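Local coordinates for HEPN domain-containing protein (Thermotoga maritima, PDB 1O3U) that is of unknown function but folds as an all-helical HEPN domain, a family that includes ribonucleases and proteins linked to nucleotidyltransferases, at residues E44-A49 / R126-L131; Q57-S62 / L67-S72; P77-D82 / A121-R126. One frame throughout, in Å; residues are numbered along the deposited sequence.

Contact 1: residues E44-A49 / R126-L131; sequences EKAVKA and RFCEDL
In the helical bundle of the HEPN domain, helix 32-54 meets helix 104-132 through Ala46, Val47 and Cys128. All three residues are buried. The helices come close here: the CA atoms of Ala46 and Cys128 are 6.2 Å apart. The small side chains of Ala46 and Cys128 are consistent with so close an approach. Cys128 carries the contact alone on its side. Its SG stands beside the backbone N and anti to the carbonyl carbon (chi1 -65°), which directs the sulfur at the other helix. There it sits between the two neighbouring residues. The methyl CB of Ala46 lies 4.1 Å from Cys128 SG. The branch of Val47 that touches is CG2, 4.0 Å from the same sulfur. Val47 CG1 turns to Leu70, while CG2 also meets Leu67 of helix 63-70. No hydrogen bond links the two segments; they meet by van der Waals contact. Cys128 is not part of the disulfide of this chain, which joins Cys36 and Cys91. Ala46 also packs on Ile125, one turn earlier on the facing helix. The sulfur also rests on helix backbone, with Cys128 SG 3.7 Å from Ala46 O and 3.9 Å from Val47 CA.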
loop_
_atom_site.group_PDB
_atom_site.type_symbol
_atom_site.label_atom_id
_atom_site.label_comp_id
_atom_site.label_asym_id
_atom_site.label_seq_id
_atom_site.Cartn_x
_atom_site.Cartn_y
_atom_site.Cartn_z
ATOM N N GLU A 44 -8.764 2.372 -0.443
ATOM C CA GLU A 44 -8.448 2.631 -1.857
ATOM C C GLU A 44 -8.447 1.379 -2.728
ATOM O O GLU A 44 -9.071 1.320 -3.810
ATOM C CB GLU A 44 -7.082 3.337 -1.947
ATOM C CG GLU A 44 -7.104 4.741 -1.438
ATOM C CD GLU A 44 -5.792 5.482 -1.631
ATOM O OE1 GLU A 44 -5.019 5.154 -2.602
ATOM O OE2 GLU A 44 -5.589 6.436 -0.823
ATOM N N LYS A 45 -7.732 0.360 -2.277
ATOM C CA LYS A 45 -7.607 -0.865 -3.028
ATOM C C LYS A 45 -8.975 -1.572 -3.151
ATOM O O LYS A 45 -9.278 -2.129 -4.199
ATOM C CB LYS A 45 -6.532 -1.768 -2.423
ATOM C CG LYS A 45 -5.094 -1.228 -2.599
ATOM C CD LYS A 45 -4.052 -2.229 -2.178
ATOM C CE LYS A 45 -2.612 -1.717 -2.342
ATOM N NZ LYS A 45 -1.989 -1.167 -1.113
ATOM N N ALA A 46 -9.794 -1.525 -2.097
ATOM C CA ALA A 46 -11.089 -2.211 -2.072
ATOM C C ALA A 46 -11.977 -1.583 -3.168
ATOM O O ALA A 46 -12.588 -2.279 -3.973
ATOM C CB ALA A 46 -11.754 -2.057 -0.727
ATOM N N VAL A 47 -12.001 -0.272 -3.238
ATOM C CA VAL A 47 -12.857 0.383 -4.247
ATOM C C VAL A 47 -12.357 0.125 -5.676
ATOM O O VAL A 47 -13.149 -0.105 -6.604
ATOM C CB VAL A 47 -13.009 1.884 -3.975
ATOM C CG1 VAL A 47 -13.920 2.525 -5.021
ATOM C CG2 VAL A 47 -13.551 2.144 -2.574
ATOM N N LYS A 48 -11.046 0.143 -5.866
ATOM C CA LYS A 48 -10.457 -0.204 -7.161
ATOM C C LYS A 48 -10.829 -1.620 -7.639
ATOM O O LYS A 48 -10.954 -1.862 -8.853
ATOM C CB LYS A 48 -8.941 -0.083 -7.126
ATOM C CG LYS A 48 -8.459 1.311 -7.045
ATOM C CD LYS A 48 -6.924 1.323 -7.077
ATOM C CE LYS A 48 -6.381 2.703 -6.748
ATOM N N ALA A 49 -10.989 -2.547 -6.693
ATOM C CA ALA A 49 -11.418 -3.908 -7.030
ATOM C C ALA A 49 -12.792 -3.884 -7.724
ATOM O O ALA A 49 -13.025 -4.659 -8.644
ATOM C CB ALA A 49 -11.465 -4.786 -5.788
ATOM N N ARG A 126 -15.919 -4.450 3.261
ATOM C CA ARG A 126 -17.067 -5.346 3.342
ATOM C C ARG A 126 -18.204 -4.870 2.410
ATOM O O ARG A 126 -18.851 -5.676 1.759
ATOM C CB ARG A 126 -17.535 -5.443 4.785
ATOM C CG ARG A 126 -16.526 -6.189 5.684
ATOM C CD ARG A 126 -16.941 -6.264 7.137
ATOM N NE ARG A 126 -16.138 -7.230 7.870
ATOM C CZ ARG A 126 -16.193 -7.402 9.178
ATOM N NH1 ARG A 126 -17.020 -6.692 9.921
ATOM N NH2 ARG A 126 -15.434 -8.308 9.741
ATOM N N PHE A 127 -18.373 -3.565 2.280
ATOM C CA PHE A 127 -19.324 -3.009 1.296
ATOM C C PHE A 127 -18.952 -3.389 -0.147
ATOM O O PHE A 127 -19.819 -3.846 -0.973
ATOM C CB PHE A 127 -19.373 -1.502 1.396
ATOM C CG PHE A 127 -20.294 -0.877 0.388
ATOM C CD1 PHE A 127 -21.640 -0.859 0.585
ATOM C CD2 PHE A 127 -19.778 -0.298 -0.768
ATOM C CE1 PHE A 127 -22.486 -0.246 -0.360
ATOM C CE2 PHE A 127 -20.605 0.290 -1.691
ATOM C CZ PHE A 127 -21.953 0.312 -1.489
ATOM N N CYS A 128 -17.687 -3.172 -0.494
ATOM C CA CYS A 128 -17.166 -3.576 -1.788
ATOM C C CYS A 128 -17.285 -5.092 -2.014
ATOM O O CYS A 128 -17.662 -5.519 -3.122
ATOM C CB CYS A 128 -15.725 -3.127 -1.970
ATOM S SG CYS A 128 -15.540 -1.338 -2.015
ATOM N N GLU A 129 -16.993 -5.890 -0.991
ATOM C CA GLU A 129 -17.218 -7.363 -1.064
ATOM C C GLU A 129 -18.681 -7.680 -1.396
ATOM O O GLU A 129 -18.973 -8.481 -2.291
ATOM C CB GLU A 129 -16.797 -8.058 0.237
ATOM C CG GLU A 129 -15.314 -8.211 0.386
ATOM C CD GLU A 129 -14.858 -8.753 1.709
ATOM O OE1 GLU A 129 -15.656 -8.711 2.681
ATOM O OE2 GLU A 129 -13.679 -9.192 1.778
ATOM N N ASP A 130 -19.601 -7.028 -0.699
ATOM C CA ASP A 130 -21.028 -7.207 -0.900
ATOM C C ASP A 130 -21.444 -6.838 -2.319
ATOM O O ASP A 130 -22.236 -7.549 -2.934
ATOM C CB ASP A 130 -21.833 -6.396 0.118
ATOM C CG ASP A 130 -21.752 -6.977 1.543
ATOM O OD1 ASP A 130 -21.058 -8.017 1.752
ATOM O OD2 ASP A 130 -22.388 -6.462 2.507
ATOM N N LEU A 131 -20.906 -5.730 -2.824
ATOM C CA LEU A 131 -21.113 -5.317 -4.205
ATOM C C LEU A 131 -20.563 -6.357 -5.219
ATOM O O LEU A 131 -21.298 -6.792 -6.137
ATOM C CB LEU A 131 -20.479 -3.920 -4.435
ATOM C CG LEU A 131 -21.383 -2.716 -4.610
ATOM C CD1 LEU A 131 -20.538 -1.518 -5.020
ATOM C CD2 LEU A 131 -22.523 -3.010 -5.695
#

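Contact 2: residues Q57-S62 / L67-S72; sequences QAWGYS and LGELSS
Glu69 reaches from its helix to the backbone of Trp59. Its CB points at segment 57-62, and the side chain also packs on Phe51 of helix 32-54. CG stands beside the backbone N, anti to the carbonyl carbon. From there the chain is extended (chi2 177°), which carries CD across to within 3.5 Å of Trp59 N. Glu69 OE1 accepts a weak but nearly straight hydrogen bond from Trp59 N, at 3.2 Å and 175°. The same OE1 lies near the plane of the indole at its edge, 3.6 Å from Trp59 CD1. It also comes within 3.4 Å of Gln57 O; both are acceptors, so no bond forms there. Glu69 OE2 lies 3.2 Å from Trp59 CB, but it also crowds Trp59 O, so its exact placement is doubtful. The carboxylate is inclined by 36° to the indole.

The arrangement ties the loop after helix 32-54 back onto helix 63-70, the short helix that this loop leads into. Ser62 is the N-cap of that helix, its OG bonded to Asp65 N. An alanine in place of Glu69 would probably leave Trp59 N without this acceptor and set the loop freer to move. Gln57 folds under the tryptophan, its CG 3.3 Å above the indole plane, offset toward the rim. Beyond Glu69 the chain turns, and Ser72 OG donates to Glu69 O at 3.0 Å, nearly in line with the carbonyl bond.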
loop_
_atom_site.group_PDB
_atom_site.type_symbol
_atom_site.label_atom_id
_atom_site.label_comp_id
_atom_site.label_asym_id
_atom_site.label_seq_id
_atom_site.Cartn_x
_atom_site.Cartn_y
_atom_site.Cartn_z
ATOM N N GLN A 57 -12.155 2.335 -15.825
ATOM C CA GLN A 57 -11.011 3.100 -15.360
ATOM C C GLN A 57 -11.368 3.869 -14.099
ATOM O O GLN A 57 -12.409 4.562 -14.059
ATOM C CB GLN A 57 -10.626 4.114 -16.458
ATOM C CG GLN A 57 -9.350 4.898 -16.251
ATOM C CD GLN A 57 -8.148 3.981 -16.003
ATOM O OE1 GLN A 57 -7.836 3.127 -16.828
ATOM N NE2 GLN A 57 -7.488 4.158 -14.869
ATOM N N ALA A 58 -10.488 3.803 -13.104
ATOM C CA ALA A 58 -10.636 4.526 -11.847
ATOM C C ALA A 58 -9.697 5.716 -11.815
ATOM O O ALA A 58 -8.493 5.544 -11.777
ATOM C CB ALA A 58 -10.325 3.602 -10.687
ATOM N N TRP A 59 -10.250 6.923 -11.884
ATOM C CA TRP A 59 -9.451 8.152 -11.758
ATOM C C TRP A 59 -9.305 8.695 -10.330
ATOM O O TRP A 59 -10.276 8.858 -9.596
ATOM C CB TRP A 59 -10.049 9.225 -12.627
ATOM C CG TRP A 59 -10.104 8.830 -14.039
ATOM C CD1 TRP A 59 -11.150 8.276 -14.683
ATOM C CD2 TRP A 59 -9.048 8.945 -14.996
ATOM N NE1 TRP A 59 -10.824 8.033 -15.991
ATOM C CE2 TRP A 59 -9.544 8.458 -16.220
ATOM C CE3 TRP A 59 -7.736 9.428 -14.948
ATOM C CZ2 TRP A 59 -8.784 8.416 -17.380
ATOM C CZ3 TRP A 59 -6.973 9.392 -16.115
ATOM C CH2 TRP A 59 -7.512 8.896 -17.318
ATOM N N GLY A 60 -8.072 8.958 -9.940
ATOM C CA GLY A 60 -7.810 9.724 -8.754
ATOM C C GLY A 60 -6.950 8.953 -7.806
ATOM O O GLY A 60 -6.452 7.865 -8.086
ATOM N N TYR A 61 -6.770 9.540 -6.654
ATOM C CA TYR A 61 -5.914 8.955 -5.653
ATOM C C TYR A 61 -6.764 8.562 -4.486
ATOM O O TYR A 61 -6.603 7.481 -3.932
ATOM C CB TYR A 61 -4.845 9.980 -5.293
ATOM C CG TYR A 61 -4.153 10.484 -6.543
ATOM C CD1 TYR A 61 -3.303 9.644 -7.278
ATOM C CD2 TYR A 61 -4.392 11.763 -7.029
ATOM C CE1 TYR A 61 -2.675 10.090 -8.447
ATOM C CE2 TYR A 61 -3.766 12.220 -8.188
ATOM C CZ TYR A 61 -2.914 11.378 -8.895
ATOM O OH TYR A 61 -2.299 11.842 -10.033
ATOM N N SER A 62 -7.718 9.419 -4.142
ATOM C CA SER A 62 -8.337 9.344 -2.856
ATOM C C SER A 62 -9.532 8.381 -2.886
ATOM O O SER A 62 -10.114 8.118 -3.923
ATOM C CB SER A 62 -8.753 10.739 -2.402
ATOM O OG SER A 62 -9.869 11.201 -3.117
ATOM N N LEU A 67 -15.023 6.608 -4.722
ATOM C CA LEU A 67 -16.455 6.460 -4.344
ATOM C C LEU A 67 -17.368 7.432 -5.056
ATOM O O LEU A 67 -18.498 7.096 -5.393
ATOM C CB LEU A 67 -16.639 6.628 -2.837
ATOM C CG LEU A 67 -16.204 5.512 -1.934
ATOM C CD1 LEU A 67 -16.680 5.860 -0.527
ATOM C CD2 LEU A 67 -16.811 4.132 -2.386
ATOM N N GLY A 68 -16.889 8.644 -5.307
ATOM C CA GLY A 68 -17.657 9.606 -6.064
ATOM C C GLY A 68 -17.923 9.098 -7.465
ATOM O O GLY A 68 -19.037 9.190 -7.933
ATOM N N GLU A 69 -16.904 8.563 -8.144
ATOM C CA GLU A 69 -17.066 8.024 -9.502
ATOM C C GLU A 69 -18.034 6.835 -9.466
ATOM O O GLU A 69 -18.899 6.679 -10.331
ATOM C CB GLU A 69 -15.710 7.557 -10.105
ATOM C CG GLU A 69 -14.801 8.623 -10.707
ATOM C CD GLU A 69 -13.465 8.038 -11.203
ATOM O OE1 GLU A 69 -13.456 7.197 -12.152
ATOM O OE2 GLU A 69 -12.417 8.422 -10.628
ATOM N N LEU A 70 -17.868 6.001 -8.452
ATOM C CA LEU A 70 -18.700 4.806 -8.302
ATOM C C LEU A 70 -20.199 5.148 -8.145
ATOM O O LEU A 70 -21.060 4.376 -8.574
ATOM C CB LEU A 70 -18.172 3.981 -7.135
ATOM C CG LEU A 70 -18.456 2.487 -7.180
ATOM C CD1 LEU A 70 -17.992 1.884 -8.515
ATOM C CD2 LEU A 70 -17.799 1.755 -5.966
ATOM N N SER A 71 -20.496 6.322 -7.572
ATOM C CA SER A 71 -21.882 6.823 -7.353
ATOM C C SER A 71 -22.746 6.993 -8.607
ATOM O O SER A 71 -23.989 7.034 -8.528
ATOM C CB SER A 71 -21.843 8.165 -6.611
ATOM O OG SER A 71 -21.345 7.978 -5.300
ATOM N N SER A 72 -22.099 7.121 -9.766
ATOM C CA SER A 72 -22.805 7.248 -11.045
ATOM C C SER A 72 -23.436 5.919 -11.456
ATOM O O SER A 72 -24.331 5.874 -12.301
ATOM C CB SER A 72 -21.842 7.725 -12.154
ATOM O OG SER A 72 -20.948 6.671 -12.527
#

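Contact 3: residues P77-D82 / A121-R126; sequences PEELMD and AEKIIR
Leu80 lays its CD2 methyl against the aliphatic stem of Lys123, 3.9 Å from Lys123 CG. The two side chains cross at a slant. The same methyl faces Ile124, with Leu80 CD2 4.2 Å from Ile124 CG1. The CB of Leu80 leaves to one side of the facing helix, but the methyl CD2 at its tip reaches that helix. Leu80 and Ile124 are buried; Glu79 and Lys123 form the exposed margin of the contact.

At that margin a salt bridge joins the two helices. Lys123 NZ donates to Glu79 OE2 at 2.7 Å, using the anti lone pair, the one away from the other oxygen. Glu79 CG takes the crowded position between the backbone N and the carbonyl carbon (chi1 82°), which swings the carboxylate toward the lysine. Lys123 is extended beyond CG and meets the glutamate at about a right angle. Its NZ has a second partner in His83 NE2, so the ammonium is gripped from two residues of helix 78-88.

Ile124 also packs on Ala43 and Val47 of helix 32-54, and Leu80 on Phe127.

The axes of segments 78-82 and 121-126 approach to 10.3 Å, and their N-to-C directions make 134°, nearer antiparallel than parallel. This apolar contact, flanked by an exposed salt bridge, joins helix 78-88 to helix 104-132 in the all-helical HEPN fold.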
loop_
_atom_site.group_PDB
_atom_site.type_symbol
_atom_site.label_atom_id
_atom_site.label_comp_id
_atom_site.label_asym_id
_atom_site.label_seq_id
_atom_site.Cartn_x
_atom_site.Cartn_y
_atom_site.Cartn_z
ATOM N N PRO A 77 -23.856 4.498 0.220
ATOM C CA PRO A 77 -24.421 5.077 1.432
ATOM C C PRO A 77 -23.619 6.301 1.883
ATOM O O PRO A 77 -22.377 6.360 1.743
ATOM C CB PRO A 77 -24.339 3.944 2.447
ATOM C CG PRO A 77 -24.149 2.699 1.652
ATOM C CD PRO A 77 -23.449 3.088 0.407
ATOM N N GLU A 78 -24.351 7.285 2.382
ATOM C CA GLU A 78 -23.780 8.531 2.830
ATOM C C GLU A 78 -22.725 8.303 3.881
ATOM O O GLU A 78 -21.691 8.964 3.858
ATOM C CB GLU A 78 -24.890 9.438 3.400
ATOM C CG GLU A 78 -24.400 10.805 3.829
ATOM C CD GLU A 78 -25.405 11.520 4.709
ATOM O OE1 GLU A 78 -26.117 12.397 4.169
ATOM O OE2 GLU A 78 -25.487 11.193 5.928
ATOM N N GLU A 79 -22.982 7.393 4.815
ATOM C CA GLU A 79 -22.028 7.140 5.890
ATOM C C GLU A 79 -20.700 6.604 5.392
ATOM O O GLU A 79 -19.687 6.860 6.005
ATOM C CB GLU A 79 -22.602 6.215 6.950
ATOM C CG GLU A 79 -22.552 4.730 6.667
ATOM C CD GLU A 79 -23.404 3.961 7.649
ATOM O OE1 GLU A 79 -24.641 4.107 7.530
ATOM O OE2 GLU A 79 -22.855 3.254 8.538
ATOM N N LEU A 80 -20.707 5.843 4.298
ATOM C CA LEU A 80 -19.436 5.389 3.686
ATOM C C LEU A 80 -18.682 6.548 3.051
ATOM O O LEU A 80 -17.486 6.575 3.087
ATOM C CB LEU A 80 -19.668 4.285 2.668
ATOM C CG LEU A 80 -20.101 2.938 3.244
ATOM C CD1 LEU A 80 -20.131 1.833 2.142
ATOM C CD2 LEU A 80 -19.245 2.503 4.431
ATOM N N MET A 81 -19.382 7.478 2.404
ATOM C CA MET A 81 -18.701 8.671 1.877
ATOM C C MET A 81 -18.115 9.466 3.023
ATOM O O MET A 81 -16.991 9.939 2.906
ATOM C CB MET A 81 -19.637 9.576 1.066
ATOM C CG MET A 81 -18.923 10.784 0.407
ATOM S SD MET A 81 -17.429 10.406 -0.675
ATOM C CE MET A 81 -18.186 9.233 -1.592
ATOM N N ASP A 82 -18.879 9.617 4.114
ATOM C CA ASP A 82 -18.400 10.263 5.343
ATOM C C ASP A 82 -17.114 9.596 5.852
ATOM O O ASP A 82 -16.144 10.270 6.152
ATOM C CB ASP A 82 -19.452 10.218 6.466
ATOM C CG ASP A 82 -20.535 11.279 6.323
ATOM O OD1 ASP A 82 -21.467 11.321 7.188
ATOM O OD2 ASP A 82 -20.531 12.119 5.390
ATOM N N ALA A 121 -12.172 1.471 7.201
ATOM C CA ALA A 121 -11.596 0.786 6.055
ATOM C C ALA A 121 -12.227 -0.615 5.917
ATOM O O ALA A 121 -12.610 -1.044 4.835
ATOM C CB ALA A 121 -10.109 0.668 6.206
ATOM N N GLU A 122 -12.336 -1.309 7.035
ATOM C CA GLU A 122 -13.030 -2.561 7.071
ATOM C C GLU A 122 -14.484 -2.510 6.557
ATOM O O GLU A 122 -14.905 -3.387 5.798
ATOM C CB GLU A 122 -12.977 -3.135 8.475
ATOM C CG GLU A 122 -13.517 -4.559 8.579
ATOM C CD GLU A 122 -12.924 -5.270 9.792
ATOM O OE1 GLU A 122 -12.799 -4.625 10.864
ATOM O OE2 GLU A 122 -12.537 -6.437 9.685
ATOM N N LYS A 123 -15.228 -1.487 6.971
ATOM C CA LYS A 123 -16.556 -1.245 6.484
ATOM C C LYS A 123 -16.603 -1.083 4.976
ATOM O O LYS A 123 -17.440 -1.680 4.295
ATOM C CB LYS A 123 -17.099 -0.015 7.207
ATOM C CG LYS A 123 -18.508 0.064 7.367
ATOM C CD LYS A 123 -18.789 0.990 8.584
ATOM C CE LYS A 123 -20.207 1.102 8.877
ATOM N NZ LYS A 123 -20.511 2.396 9.525
ATOM N N ILE A 124 -15.678 -0.282 4.441
ATOM C CA ILE A 124 -15.601 -0.085 3.015
ATOM C C ILE A 124 -15.253 -1.384 2.285
ATOM O O ILE A 124 -15.883 -1.716 1.228
ATOM C CB ILE A 124 -14.625 1.073 2.693
ATOM C CG1 ILE A 124 -15.253 2.412 3.112
ATOM C CG2 ILE A 124 -14.285 1.106 1.200
ATOM C CD1 ILE A 124 -14.291 3.624 3.092
ATOM N N ILE A 125 -14.259 -2.111 2.801
ATOM C CA ILE A 125 -13.920 -3.420 2.251
ATOM C C ILE A 125 -15.149 -4.361 2.180
ATOM O O ILE A 125 -15.397 -4.965 1.150
ATOM C CB ILE A 125 -12.790 -4.065 3.023
ATOM C CG1 ILE A 125 -11.492 -3.311 2.778
ATOM C CG2 ILE A 125 -12.703 -5.577 2.689
ATOM C CD1 ILE A 125 -10.353 -3.722 3.781
ATOM N N ARG A 126 -15.919 -4.450 3.261
ATOM C CA ARG A 126 -17.067 -5.346 3.342
ATOM C C ARG A 126 -18.204 -4.870 2.410
ATOM O O ARG A 126 -18.851 -5.676 1.759
ATOM C CB ARG A 126 -17.535 -5.443 4.785
ATOM C CG ARG A 126 -16.526 -6.189 5.684
ATOM C CD ARG A 126 -16.941 -6.264 7.137
ATOM N NE ARG A 126 -16.138 -7.230 7.870
ATOM C CZ ARG A 126 -16.193 -7.402 9.178
ATOM N NH1 ARG A 126 -17.020 -6.692 9.921
ATOM N NH2 ARG A 126 -15.434 -8.308 9.741
#

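Overall arrangement
Contacts 1 and 3 share helix 104-132 and Arg126, and their centres are 9 Å apart. Contact 1 joins that helix to helix 32-54, and contact 3 joins it to helix 78-88. Contact 2 ties helix 63-70 to the loop before it. Its centre is about 12 Å from that of contact 1 and 14 Å from that of contact 3. Along the chain, contact 2 closes before contact 3 opens, and contact 1 spans both. Val47 touches Leu67 and Leu70, Phe127 touches Leu80, and Leu67 touches Met81. Contacts 1 and 3 lie within the bundle, and contact 2 holds the loop at its surface; all fall in one HEPN domain.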